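Local coordinates for DNA mismatch repair protein MutS (Thermus aquaticus, PDB 1EWQ) that takes part in DNA mismatch repair, probably recognising the mismatch, and has a weak ATPase activity, at residues 306-320 with 530-544. Residues are numbered along the deposited sequence; the frame is centred on the assembly and turned at random.
Sequences LDRVEGFVREGALRE and YAALAEVAVRYGYVR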
ATOM      1  N   LEU C 306     -39.268  10.528  -6.050  1.00 24.91           N
ATOM      2  CA  LEU C 306     -39.071  11.972  -6.109  1.00 24.93           C
ATOM      3  C   LEU C 306     -40.079  12.687  -5.218  1.00 25.08           C
ATOM      4  O   LEU C 306     -39.768  13.729  -4.646  1.00 25.44           O
ATOM      5  CB  LEU C 306     -39.171  12.478  -7.558  1.00 24.50           C
ATOM      6  CG  LEU C 306     -37.983  12.148  -8.473  1.00 24.30           C
ATOM      7  CD1 LEU C 306     -38.323  12.537  -9.901  1.00 23.85           C
ATOM      8  CD2 LEU C 306     -36.713  12.872  -7.987  1.00 23.02           C
ATOM      9  N   ASP C 307     -41.287  12.137  -5.086  1.00 25.18           N
ATOM     10  CA  ASP C 307     -42.271  12.772  -4.217  1.00 25.30           C
ATOM     11  C   ASP C 307     -41.762  12.759  -2.788  1.00 25.70           C
ATOM     12  O   ASP C 307     -41.795  13.784  -2.118  1.00 25.59           O
ATOM     13  CB  ASP C 307     -43.635  12.084  -4.297  1.00 25.01           C
ATOM     14  CG  ASP C 307     -44.338  12.361  -5.605  1.00 25.52           C
ATOM     15  OD1 ASP C 307     -44.126  13.459  -6.161  1.00 25.89           O
ATOM     16  OD2 ASP C 307     -45.103  11.495  -6.087  1.00 25.98           O
ATOM     17  N   ARG C 308     -41.265  11.613  -2.325  1.00 26.05           N
ATOM     18  CA  ARG C 308     -40.748  11.531  -0.969  1.00 26.70           C
ATOM     19  C   ARG C 308     -39.540  12.452  -0.749  1.00 26.46           C
ATOM     20  O   ARG C 308     -39.392  13.052   0.320  1.00 26.20           O
ATOM     21  CB  ARG C 308     -40.388  10.086  -0.625  1.00 28.33           C
ATOM     22  CG  ARG C 308     -41.610   9.184  -0.484  1.00 30.51           C
ATOM     23  CD  ARG C 308     -41.296   7.932   0.328  1.00 32.94           C
ATOM     24  NE  ARG C 308     -42.001   7.935   1.609  1.00 34.18           N
ATOM     25  CZ  ARG C 308     -41.836   8.863   2.551  1.00 35.53           C
ATOM     26  NH1 ARG C 308     -40.975   9.856   2.360  1.00 35.79           N
ATOM     27  NH2 ARG C 308     -42.566   8.833   3.667  1.00 35.73           N
ATOM     28  N   VAL C 309     -38.678  12.561  -1.755  1.00 26.30           N
ATOM     29  CA  VAL C 309     -37.502  13.425  -1.653  1.00 26.28           C
ATOM     30  C   VAL C 309     -37.984  14.870  -1.525  1.00 26.68           C
ATOM     31  O   VAL C 309     -37.616  15.591  -0.597  1.00 26.10           O
ATOM     32  CB  VAL C 309     -36.617  13.329  -2.918  1.00 26.40           C
ATOM     33  CG1 VAL C 309     -35.445  14.300  -2.820  1.00 26.04           C
ATOM     34  CG2 VAL C 309     -36.128  11.901  -3.103  1.00 26.44           C
ATOM     35  N   GLU C 310     -38.821  15.276  -2.474  1.00 27.21           N
ATOM     36  CA  GLU C 310     -39.363  16.628  -2.493  1.00 27.98           C
ATOM     37  C   GLU C 310     -40.016  16.963  -1.166  1.00 27.85           C
ATOM     38  O   GLU C 310     -39.917  18.087  -0.684  1.00 27.70           O
ATOM     39  CB  GLU C 310     -40.389  16.763  -3.616  1.00 28.82           C
ATOM     40  CG  GLU C 310     -40.945  18.164  -3.777  1.00 30.45           C
ATOM     41  CD  GLU C 310     -41.631  18.357  -5.118  1.00 31.19           C
ATOM     42  OE1 GLU C 310     -42.701  17.765  -5.340  1.00 32.17           O
ATOM     43  OE2 GLU C 310     -41.085  19.095  -5.962  1.00 32.35           O
ATOM     44  N   GLY C 311     -40.680  15.971  -0.583  1.00 28.09           N
ATOM     45  CA  GLY C 311     -41.343  16.165   0.691  1.00 28.52           C
ATOM     46  C   GLY C 311     -40.363  16.529   1.789  1.00 28.92           C
ATOM     47  O   GLY C 311     -40.669  17.364   2.641  1.00 28.91           O
ATOM     48  N   PHE C 312     -39.189  15.908   1.787  1.00 28.96           N
ATOM     49  CA  PHE C 312     -38.194  16.220   2.807  1.00 29.71           C
ATOM     50  C   PHE C 312     -37.453  17.505   2.451  1.00 29.92           C
ATOM     51  O   PHE C 312     -36.838  18.126   3.311  1.00 29.86           O
ATOM     52  CB  PHE C 312     -37.196  15.073   2.977  1.00 29.58           C
ATOM     53  CG  PHE C 312     -37.666  13.989   3.909  1.00 30.12           C
ATOM     54  CD1 PHE C 312     -37.811  12.681   3.459  1.00 30.05           C
ATOM     55  CD2 PHE C 312     -37.938  14.270   5.240  1.00 30.02           C
ATOM     56  CE1 PHE C 312     -38.218  11.668   4.323  1.00 30.21           C
ATOM     57  CE2 PHE C 312     -38.348  13.262   6.118  1.00 30.31           C
ATOM     58  CZ  PHE C 312     -38.487  11.956   5.657  1.00 30.20           C
ATOM     59  N   VAL C 313     -37.505  17.897   1.182  1.00 30.34           N
ATOM     60  CA  VAL C 313     -36.852  19.126   0.762  1.00 31.03           C
ATOM     61  C   VAL C 313     -37.658  20.297   1.313  1.00 31.70           C
ATOM     62  O   VAL C 313     -37.096  21.293   1.753  1.00 32.04           O
ATOM     63  CB  VAL C 313     -36.775  19.238  -0.780  1.00 31.12           C
ATOM     64  CG1 VAL C 313     -36.465  20.677  -1.187  1.00 30.82           C
ATOM     65  CG2 VAL C 313     -35.692  18.304  -1.315  1.00 30.94           C
ATOM     66  N   ARG C 314     -38.978  20.159   1.308  1.00 32.27           N
ATOM     67  CA  ARG C 314     -39.860  21.210   1.804  1.00 33.41           C
ATOM     68  C   ARG C 314     -39.892  21.251   3.322  1.00 33.27           C
ATOM     69  O   ARG C 314     -39.572  22.271   3.924  1.00 33.77           O
ATOM     70  CB  ARG C 314     -41.285  21.002   1.297  1.00 34.41           C
ATOM     71  CG  ARG C 314     -41.387  20.874  -0.200  1.00 36.57           C
ATOM     72  CD  ARG C 314     -42.837  20.753  -0.627  1.00 38.28           C
ATOM     73  NE  ARG C 314     -42.948  20.396  -2.036  1.00 39.72           N
ATOM     74  CZ  ARG C 314     -44.103  20.261  -2.680  1.00 40.74           C
ATOM     75  NH1 ARG C 314     -45.251  20.460  -2.035  1.00 41.48           N
ATOM     76  NH2 ARG C 314     -44.113  19.920  -3.962  1.00 40.99           N
ATOM     77  N   GLU C 315     -40.271  20.133   3.933  1.00 32.86           N
ATOM     78  CA  GLU C 315     -40.365  20.032   5.383  1.00 32.32           C
ATOM     79  C   GLU C 315     -39.000  19.964   6.071  1.00 32.18           C
ATOM     80  O   GLU C 315     -38.604  18.921   6.591  1.00 31.71           O
ATOM     81  CB  GLU C 315     -41.214  18.811   5.723  1.00 32.39           C
ATOM     82  CG  GLU C 315     -42.590  18.907   5.108  1.00 32.34           C
ATOM     83  CD  GLU C 315     -43.361  20.097   5.661  1.00 32.89           C
ATOM     84  OE1 GLU C 315     -44.288  20.588   4.978  1.00 32.80           O
ATOM     85  OE2 GLU C 315     -43.041  20.534   6.790  1.00 32.48           O
ATOM     86  N   GLY C 316     -38.305  21.102   6.085  1.00 32.26           N
ATOM     87  CA  GLY C 316     -36.974  21.185   6.668  1.00 32.35           C
ATOM     88  C   GLY C 316     -36.828  20.689   8.092  1.00 32.77           C
ATOM     89  O   GLY C 316     -35.932  19.894   8.396  1.00 32.71           O
ATOM     90  N   ALA C 317     -37.709  21.156   8.972  1.00 32.74           N
ATOM     91  CA  ALA C 317     -37.664  20.758  10.372  1.00 32.74           C
ATOM     92  C   ALA C 317     -37.759  19.235  10.500  1.00 32.43           C
ATOM     93  O   ALA C 317     -36.948  18.605  11.174  1.00 32.68           O
ATOM     94  CB  ALA C 317     -38.809  21.444  11.145  1.00 32.67           C
ATOM     95  N   LEU C 318     -38.749  18.650   9.841  1.00 32.19           N
ATOM     96  CA  LEU C 318     -38.946  17.209   9.874  1.00 32.01           C
ATOM     97  C   LEU C 318     -37.722  16.464   9.342  1.00 31.76           C
ATOM     98  O   LEU C 318     -37.288  15.457   9.916  1.00 31.57           O
ATOM     99  CB  LEU C 318     -40.166  16.838   9.039  1.00 32.50           C
ATOM    100  CG  LEU C 318     -40.468  15.346   8.935  1.00 32.95           C
ATOM    101  CD1 LEU C 318     -40.724  14.770  10.333  1.00 32.99           C
ATOM    102  CD2 LEU C 318     -41.672  15.143   8.033  1.00 32.89           C
ATOM    103  N   ARG C 319     -37.176  16.968   8.238  1.00 30.90           N
ATOM    104  CA  ARG C 319     -36.008  16.365   7.616  1.00 30.32           C
ATOM    105  C   ARG C 319     -34.812  16.325   8.563  1.00 30.18           C
ATOM    106  O   ARG C 319     -34.186  15.278   8.741  1.00 30.13           O
ATOM    107  CB  ARG C 319     -35.608  17.131   6.353  1.00 29.51           C
ATOM    108  CG  ARG C 319     -34.455  16.467   5.600  1.00 29.51           C
ATOM    109  CD  ARG C 319     -33.934  17.331   4.463  1.00 28.81           C
ATOM    110  NE  ARG C 319     -33.289  18.545   4.949  1.00 28.24           N
ATOM    111  CZ  ARG C 319     -33.729  19.773   4.701  1.00 27.87           C
ATOM    112  NH1 ARG C 319     -34.821  19.951   3.970  1.00 27.67           N
ATOM    113  NH2 ARG C 319     -33.067  20.819   5.168  1.00 27.41           N
ATOM    114  N   GLU C 320     -34.484  17.468   9.159  1.00 30.00           N
ATOM    115  CA  GLU C 320     -33.344  17.537  10.066  1.00 29.77           C
ATOM    116  C   GLU C 320     -33.623  16.747  11.348  1.00 29.46           C
ATOM    117  O   GLU C 320     -32.714  16.149  11.937  1.00 29.65           O
ATOM    118  CB  GLU C 320     -33.017  19.000  10.399  1.00 29.88           C
ATOM    119  CG  GLU C 320     -32.647  19.861   9.181  1.00 29.77           C
ATOM    120  CD  GLU C 320     -31.413  19.347   8.451  1.00 29.95           C
ATOM    121  OE1 GLU C 320     -30.514  18.787   9.123  1.00 29.68           O
ATOM    122  OE2 GLU C 320     -31.342  19.514   7.215  1.00 29.47           O
ATOM    123  N   TYR C 530     -34.284   8.955   1.418  1.00 23.89           N
ATOM    124  CA  TYR C 530     -35.069  10.087   0.952  1.00 24.30           C
ATOM    125  C   TYR C 530     -34.642  11.383   1.642  1.00 24.57           C
ATOM    126  O   TYR C 530     -34.468  12.412   0.989  1.00 24.92           O
ATOM    127  CB  TYR C 530     -36.550   9.827   1.209  1.00 24.30           C
ATOM    128  CG  TYR C 530     -37.125   8.687   0.401  1.00 24.28           C
ATOM    129  CD1 TYR C 530     -37.983   7.752   0.988  1.00 23.97           C
ATOM    130  CD2 TYR C 530     -36.859   8.571  -0.965  1.00 24.40           C
ATOM    131  CE1 TYR C 530     -38.560   6.735   0.226  1.00 24.62           C
ATOM    132  CE2 TYR C 530     -37.439   7.557  -1.734  1.00 24.61           C
ATOM    133  CZ  TYR C 530     -38.286   6.646  -1.134  1.00 24.54           C
ATOM    134  OH  TYR C 530     -38.875   5.662  -1.900  1.00 25.39           O
ATOM    135  N   ALA C 531     -34.471  11.333   2.960  1.00 24.41           N
ATOM    136  CA  ALA C 531     -34.055  12.519   3.702  1.00 24.69           C
ATOM    137  C   ALA C 531     -32.640  12.924   3.283  1.00 24.87           C
ATOM    138  O   ALA C 531     -32.320  14.113   3.179  1.00 25.16           O
ATOM    139  CB  ALA C 531     -34.111  12.248   5.210  1.00 24.56           C
ATOM    140  N   ALA C 532     -31.799  11.925   3.023  1.00 24.68           N
ATOM    141  CA  ALA C 532     -30.420  12.166   2.602  1.00 24.21           C
ATOM    142  C   ALA C 532     -30.336  12.817   1.219  1.00 23.94           C
ATOM    143  O   ALA C 532     -29.538  13.728   1.000  1.00 23.60           O
ATOM    144  CB  ALA C 532     -29.637  10.861   2.608  1.00 23.70           C
ATOM    145  N   LEU C 533     -31.148  12.337   0.284  1.00 23.64           N
ATOM    146  CA  LEU C 533     -31.141  12.897  -1.061  1.00 23.78           C
ATOM    147  C   LEU C 533     -31.704  14.312  -1.009  1.00 23.81           C
ATOM    148  O   LEU C 533     -31.306  15.170  -1.804  1.00 24.10           O
ATOM    149  CB  LEU C 533     -31.972  12.029  -2.016  1.00 23.67           C
ATOM    150  CG  LEU C 533     -31.398  10.633  -2.310  1.00 23.60           C
ATOM    151  CD1 LEU C 533     -32.354   9.829  -3.175  1.00 23.41           C
ATOM    152  CD2 LEU C 533     -30.062  10.779  -3.013  1.00 23.50           C
ATOM    153  N   ALA C 534     -32.626  14.556  -0.073  1.00 23.13           N
ATOM    154  CA  ALA C 534     -33.208  15.887   0.070  1.00 22.83           C
ATOM    155  C   ALA C 534     -32.140  16.807   0.636  1.00 22.87           C
ATOM    156  O   ALA C 534     -32.024  17.958   0.223  1.00 23.15           O
ATOM    157  CB  ALA C 534     -34.429  15.859   1.005  1.00 22.08           C
ATOM    158  N   GLU C 535     -31.364  16.280   1.579  1.00 23.05           N
ATOM    159  CA  GLU C 535     -30.286  17.024   2.218  1.00 23.33           C
ATOM    160  C   GLU C 535     -29.286  17.511   1.169  1.00 23.83           C
ATOM    161  O   GLU C 535     -28.903  18.682   1.158  1.00 23.96           O
ATOM    162  CB  GLU C 535     -29.564  16.128   3.219  1.00 23.07           C
ATOM    163  CG  GLU C 535     -28.764  16.866   4.274  1.00 22.94           C
ATOM    164  CD  GLU C 535     -29.655  17.568   5.291  1.00 22.88           C
ATOM    165  OE1 GLU C 535     -30.864  17.272   5.326  1.00 22.89           O
ATOM    166  OE2 GLU C 535     -29.151  18.406   6.061  1.00 22.37           O
ATOM    167  N   VAL C 536     -28.857  16.597   0.302  1.00 23.61           N
ATOM    168  CA  VAL C 536     -27.907  16.912  -0.754  1.00 23.91           C
ATOM    169  C   VAL C 536     -28.515  17.933  -1.711  1.00 24.24           C
ATOM    170  O   VAL C 536     -27.855  18.877  -2.132  1.00 23.87           O
ATOM    171  CB  VAL C 536     -27.531  15.639  -1.567  1.00 24.32           C
ATOM    172  CG1 VAL C 536     -26.854  16.030  -2.882  1.00 24.95           C
ATOM    173  CG2 VAL C 536     -26.607  14.763  -0.756  1.00 24.05           C
ATOM    174  N   ALA C 537     -29.779  17.720  -2.055  1.00 24.30           N
ATOM    175  CA  ALA C 537     -30.477  18.608  -2.974  1.00 24.86           C
ATOM    176  C   ALA C 537     -30.517  20.043  -2.426  1.00 25.40           C
ATOM    177  O   ALA C 537     -30.285  21.003  -3.164  1.00 25.18           O
ATOM    178  CB  ALA C 537     -31.892  18.088  -3.218  1.00 24.36           C
ATOM    179  N   VAL C 538     -30.805  20.184  -1.134  1.00 25.51           N
ATOM    180  CA  VAL C 538     -30.872  21.514  -0.533  1.00 26.24           C
ATOM    181  C   VAL C 538     -29.494  22.158  -0.443  1.00 26.43           C
ATOM    182  O   VAL C 538     -29.328  23.331  -0.757  1.00 26.42           O
ATOM    183  CB  VAL C 538     -31.498  21.477   0.892  1.00 25.84           C
ATOM    184  CG1 VAL C 538     -31.426  22.862   1.528  1.00 25.80           C
ATOM    185  CG2 VAL C 538     -32.941  21.047   0.805  1.00 25.90           C
ATOM    186  N   ARG C 539     -28.506  21.375  -0.030  1.00 26.92           N
ATOM    187  CA  ARG C 539     -27.145  21.870   0.126  1.00 27.80           C
ATOM    188  C   ARG C 539     -26.409  22.290  -1.148  1.00 27.73           C
ATOM    189  O   ARG C 539     -25.635  23.252  -1.133  1.00 27.65           O
ATOM    190  CB  ARG C 539     -26.306  20.821   0.864  1.00 28.68           C
ATOM    191  CG  ARG C 539     -24.817  21.127   0.921  1.00 30.47           C
ATOM    192  CD  ARG C 539     -24.120  20.219   1.932  1.00 31.84           C
ATOM    193  NE  ARG C 539     -24.491  20.579   3.299  1.00 33.50           N
ATOM    194  CZ  ARG C 539     -24.988  19.739   4.201  1.00 34.10           C
ATOM    195  NH1 ARG C 539     -25.186  18.463   3.898  1.00 34.18           N
ATOM    196  NH2 ARG C 539     -25.296  20.185   5.412  1.00 34.78           N
ATOM    197  N   TYR C 540     -26.649  21.572  -2.241  1.00 27.26           N
ATOM    198  CA  TYR C 540     -25.961  21.848  -3.493  1.00 27.04           C
ATOM    199  C   TYR C 540     -26.852  22.479  -4.545  1.00 26.76           C
ATOM    200  O   TYR C 540     -26.427  22.690  -5.677  1.00 26.93           O
ATOM    201  CB  TYR C 540     -25.351  20.547  -4.026  1.00 27.33           C
ATOM    202  CG  TYR C 540     -24.390  19.895  -3.050  1.00 27.78           C
ATOM    203  CD1 TYR C 540     -24.407  18.514  -2.835  1.00 28.05           C
ATOM    204  CD2 TYR C 540     -23.474  20.662  -2.329  1.00 27.81           C
ATOM    205  CE1 TYR C 540     -23.536  17.914  -1.915  1.00 28.22           C
ATOM    206  CE2 TYR C 540     -22.599  20.072  -1.413  1.00 28.28           C
ATOM    207  CZ  TYR C 540     -22.635  18.705  -1.207  1.00 28.24           C
ATOM    208  OH  TYR C 540     -21.785  18.138  -0.282  1.00 28.05           O
ATOM    209  N   GLY C 541     -28.090  22.780  -4.167  1.00 26.41           N
ATOM    210  CA  GLY C 541     -29.021  23.395  -5.095  1.00 25.88           C
ATOM    211  C   GLY C 541     -29.374  22.550  -6.312  1.00 25.91           C
ATOM    212  O   GLY C 541     -29.086  22.958  -7.446  1.00 25.72           O
ATOM    213  N   TYR C 542     -29.991  21.384  -6.079  1.00 25.25           N
ATOM    214  CA  TYR C 542     -30.418  20.477  -7.149  1.00 25.19           C
ATOM    215  C   TYR C 542     -31.912  20.658  -7.380  1.00 25.27           C
ATOM    216  O   TYR C 542     -32.628  21.156  -6.506  1.00 25.36           O
ATOM    217  CB  TYR C 542     -30.192  19.007  -6.778  1.00 24.76           C
ATOM    218  CG  TYR C 542     -28.767  18.535  -6.687  1.00 24.16           C
ATOM    219  CD1 TYR C 542     -27.694  19.373  -6.999  1.00 24.18           C
ATOM    220  CD2 TYR C 542     -28.490  17.223  -6.295  1.00 24.34           C
ATOM    221  CE1 TYR C 542     -26.371  18.906  -6.925  1.00 24.03           C
ATOM    222  CE2 TYR C 542     -27.177  16.752  -6.218  1.00 24.25           C
ATOM    223  CZ  TYR C 542     -26.131  17.595  -6.533  1.00 24.23           C
ATOM    224  OH  TYR C 542     -24.851  17.111  -6.455  1.00 25.02           O
ATOM    225  N   VAL C 543     -32.399  20.234  -8.540  1.00 25.39           N
ATOM    226  CA  VAL C 543     -33.820  20.378  -8.814  1.00 25.76           C
ATOM    227  C   VAL C 543     -34.473  19.072  -9.231  1.00 25.95           C
ATOM    228  O   VAL C 543     -33.798  18.141  -9.675  1.00 25.93           O
ATOM    229  CB  VAL C 543     -34.059  21.430  -9.906  1.00 25.89           C
ATOM    230  CG1 VAL C 543     -33.416  22.756  -9.477  1.00 26.67           C
ATOM    231  CG2 VAL C 543     -33.472  20.961 -11.229  1.00 25.44           C
ATOM    232  N   ARG C 544     -35.790  19.002  -9.081  1.00 26.27           N
ATOM    233  CA  ARG C 544     -36.523  17.805  -9.463  1.00 26.84           C
ATOM    234  C   ARG C 544     -36.636  17.721 -10.977  1.00 27.30           C
ATOM    235  O   ARG C 544     -37.095  18.666 -11.626  1.00 27.31           O
ATOM    236  CB  ARG C 544     -37.933  17.791  -8.850  1.00 26.08           C
ATOM    237  CG  ARG C 544     -38.764  16.589  -9.300  1.00 25.84           C
ATOM    238  CD  ARG C 544     -40.077  16.467  -8.539  1.00 25.42           C
ATOM    239  NE  ARG C 544     -40.878  15.339  -9.011  1.00 24.92           N
ATOM    240  CZ  ARG C 544     -41.785  14.703  -8.277  1.00 24.34           C
ATOM    241  NH1 ARG C 544     -42.014  15.079  -7.028  1.00 24.26           N
ATOM    242  NH2 ARG C 544     -42.452  13.678  -8.787  1.00 24.28           N
TER
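Arg544 reaches Asp307 with both terminal nitrogens, and both use the same oxygen. Arg544 NH1 donates to Asp307 OD1 at 2.8 Å, N-H...O angle 156°. Arg544 NH2 meets Asp307 OD1 at 3.1 Å from the same face of the carboxylate. The chain of Arg544 is extended from CG to NE, which carries the guanidinium over Leu306; Leu306 CB lies on one of its faces. NH1 also has a weak bond to Glu310 OE1, an oxygen shared with Arg314. Glu303 is a further partner of Arg544 NH2.

Arg319 is the second polar centre. Its chain bends at chi3 (67°), and Arg319 NE donates to Glu535 OE1 at 2.8 Å. NE and NH2 both hold Glu320 OE2. Arg319 NH1 donates to Phe312 O at 2.8 Å, in the carbonyl plane. Arg323 also pairs with Glu535. Glu320 OE2 and Glu535 OE2 are 2.7 Å apart; one acid may hold a proton.

Between these networks the packing is apolar. Ala531 CB sits over the Phe312 ring, and Arg308 CB over that of Tyr530, whose OH bonds to Glu526. Ala534 is a knob among Val309, Phe312, Val313 and Arg319. Arg319 is a knob among Ala531, Ala534, Glu535 and Val538. Helix 514-540 thus packs knobs-into-holes against helices 299-314 and 316-326 of the helical MutS domain III; segments 306-314 and 530-540 cross at -59°.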